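Local coordinates for protein glucoamylase (Thermoanaerobacterium thermosaccharolyticum, PDB 1LF6) that hydrolyses terminal alpha-1,4-linked glucose units one after another from the non-reducing ends of glucan chains, releasing beta-D-glucose, at residues A[165-170]-A[225-230]. Sequence-based numbering, arbitrary orientation.
Sequences YNEGYV and SARGNI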
loop_
_atom_site.group_PDB
_atom_site.type_symbol
_atom_site.label_atom_id
_atom_site.label_comp_id
_atom_site.label_asym_id
_atom_site.label_seq_id
_atom_site.Cartn_x
_atom_site.Cartn_y
_atom_site.Cartn_z
ATOM N N TYR A 165 16.600 -7.524 18.747
ATOM C CA TYR A 165 17.664 -8.475 18.450
ATOM C C TYR A 165 18.329 -8.306 17.084
ATOM O O TYR A 165 18.530 -9.278 16.354
ATOM C CB TYR A 165 17.143 -9.907 18.589
ATOM C CG TYR A 165 18.201 -10.890 19.034
ATOM C CD1 TYR A 165 18.708 -10.857 20.336
ATOM C CD2 TYR A 165 18.700 -11.854 18.158
ATOM C CE1 TYR A 165 19.687 -11.764 20.752
ATOM C CE2 TYR A 165 19.677 -12.763 18.562
ATOM C CZ TYR A 165 20.164 -12.712 19.860
ATOM O OH TYR A 165 21.131 -13.606 20.256
ATOM N N ASN A 166 18.666 -7.071 16.739
ATOM C CA ASN A 166 19.357 -6.791 15.485
ATOM C C ASN A 166 20.843 -6.723 15.830
ATOM O O ASN A 166 21.246 -5.942 16.690
ATOM C CB ASN A 166 18.896 -5.449 14.907
ATOM C CG ASN A 166 17.671 -5.583 14.015
ATOM O OD1 ASN A 166 17.790 -5.786 12.805
ATOM N ND2 ASN A 166 16.489 -5.484 14.613
ATOM N N GLU A 167 21.649 -7.547 15.171
ATOM C CA GLU A 167 23.082 -7.569 15.430
ATOM C C GLU A 167 23.803 -6.549 14.563
ATOM O O GLU A 167 23.750 -6.619 13.336
ATOM C CB GLU A 167 23.654 -8.961 15.158
ATOM C CG GLU A 167 25.084 -9.151 15.656
ATOM C CD GLU A 167 25.638 -10.525 15.332
ATOM O OE1 GLU A 167 24.903 -11.518 15.504
ATOM O OE2 GLU A 167 26.814 -10.614 14.916
ATOM N N GLY A 168 24.476 -5.599 15.206
ATOM C CA GLY A 168 25.204 -4.582 14.473
ATOM C C GLY A 168 26.696 -4.636 14.742
ATOM O O GLY A 168 27.125 -4.957 15.851
ATOM N N TYR A 169 27.485 -4.324 13.719
ATOM C CA TYR A 169 28.938 -4.322 13.826
ATOM C C TYR A 169 29.560 -3.531 12.677
ATOM O O TYR A 169 28.855 -3.071 11.776
ATOM C CB TYR A 169 29.467 -5.758 13.847
ATOM C CG TYR A 169 28.993 -6.616 12.698
ATOM C CD1 TYR A 169 29.813 -6.859 11.597
ATOM C CD2 TYR A 169 27.727 -7.199 12.718
ATOM C CE1 TYR A 169 29.384 -7.668 10.545
ATOM C CE2 TYR A 169 27.288 -8.005 11.675
ATOM C CZ TYR A 169 28.119 -8.237 10.595
ATOM O OH TYR A 169 27.686 -9.049 9.575
ATOM N N VAL A 170 30.880 -3.369 12.714
ATOM C CA VAL A 170 31.574 -2.613 11.680
ATOM C C VAL A 170 32.692 -3.424 11.030
ATOM O O VAL A 170 33.395 -4.186 11.696
ATOM C CB VAL A 170 32.176 -1.313 12.262
ATOM C CG1 VAL A 170 32.695 -0.425 11.144
ATOM C CG2 VAL A 170 31.132 -0.582 13.091
ATOM N N SER A 225 29.937 -2.624 17.973
ATOM C CA SER A 225 29.238 -3.889 18.167
ATOM C C SER A 225 28.053 -3.726 19.118
ATOM O O SER A 225 28.136 -3.005 20.111
ATOM C CB SER A 225 30.211 -4.933 18.725
ATOM O OG SER A 225 29.564 -6.163 18.989
ATOM N N ALA A 226 26.948 -4.398 18.801
ATOM C CA ALA A 226 25.740 -4.339 19.622
ATOM C C ALA A 226 24.684 -5.295 19.075
ATOM O O ALA A 226 24.728 -5.667 17.898
ATOM C CB ALA A 226 25.193 -2.913 19.650
ATOM N N ARG A 227 23.745 -5.703 19.928
ATOM C CA ARG A 227 22.676 -6.607 19.508
ATOM C C ARG A 227 21.389 -6.365 20.283
ATOM O O ARG A 227 21.358 -6.474 21.508
ATOM C CB ARG A 227 23.103 -8.072 19.657
ATOM C CG ARG A 227 22.059 -9.049 19.143
ATOM C CD ARG A 227 22.631 -10.428 18.908
ATOM N NE ARG A 227 23.116 -11.035 20.138
ATOM C CZ ARG A 227 23.721 -12.215 20.196
ATOM N NH1 ARG A 227 23.913 -12.914 19.085
ATOM N NH2 ARG A 227 24.133 -12.696 21.362
ATOM N N GLY A 228 20.331 -6.041 19.546
ATOM C CA GLY A 228 19.033 -5.770 20.139
ATOM C C GLY A 228 18.379 -4.668 19.328
ATOM O O GLY A 228 18.471 -4.670 18.095
ATOM N N ASN A 229 17.702 -3.742 20.000
ATOM C CA ASN A 229 17.087 -2.615 19.306
ATOM C C ASN A 229 18.201 -1.587 19.170
ATOM O O ASN A 229 18.408 -0.748 20.043
ATOM C CB ASN A 229 15.920 -2.031 20.106
ATOM C CG ASN A 229 14.615 -2.766 19.848
ATOM O OD1 ASN A 229 14.362 -3.828 20.408
ATOM N ND2 ASN A 229 13.784 -2.202 18.977
ATOM N N ILE A 230 18.923 -1.671 18.062
ATOM C CA ILE A 230 20.058 -0.795 17.834
ATOM C C ILE A 230 19.842 0.321 16.822
ATOM O O ILE A 230 18.861 0.340 16.082
ATOM C CB ILE A 230 21.267 -1.618 17.380
ATOM C CG1 ILE A 230 20.976 -2.258 16.023
ATOM C CG2 ILE A 230 21.562 -2.704 18.408
ATOM C CD1 ILE A 230 22.143 -3.030 15.434
#
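Asn166 and Gly228 open an antiparallel pairing of strands 166-170 and 225-228 in the beta-sandwich domain of this family 15 glucoamylase, away from the active site. Their backbones bond twice, Asn166 N to Gly228 O at 2.8 Å and Gly228 N to Asn166 O. Gly168 and Ala226 form the next hydrogen-bonded pair, in which Gly168 N reaches Ala226 O at 2.7 Å, nearly straight at 171°. Between them lies the non-hydrogen-bonded pair Glu167-Arg227; Arg227 CA also makes a CA-H...O contact with Asn166 O, at 3.2 Å.

The tight side is the buried one. After Gly228 the chain turns at Asn229, leaves this sheet and enters strand 230-236 of the other sheet, which brings Ile230 against strand 166-170. With CG1 between the backbone N and the carbonyl carbon (chi1 65°) and the chain extended beyond it, Ile230 CD1 lies 3.3 Å from Asn166 O and 3.5 Å from Gly168 N, where glycine leaves room for the methyl; any CB on Gly168 would collide with it. Trimming Ile230 to alanine would take away CG1 and CD1 and is likely to leave a gap against Asn166 O and Gly168 N. Asn166, also buried, has its amide held by Ile159 N and Gln162 O.

On the other face Tyr169 is buried, its OH bonded to Asp254, but Tyr165 and Arg227 are exposed. Glu167 OE1 makes a long salt bridge, 4.0 Å, to Arg227 NH1, the carboxylate and guanidinium planes almost perpendicular. Arg227, its CG anti to the backbone N (chi1 -176°) and its chain bent at chi3, runs alongside Tyr165, guanidinium and ring almost parallel. Arg227 CD makes a CH-pi contact over the Tyr165 ring, 3.8 Å from its centroid, and Tyr165 OH comes over the guanidinium face without a hydrogen bond, 2.9 Å from Arg227 CZ.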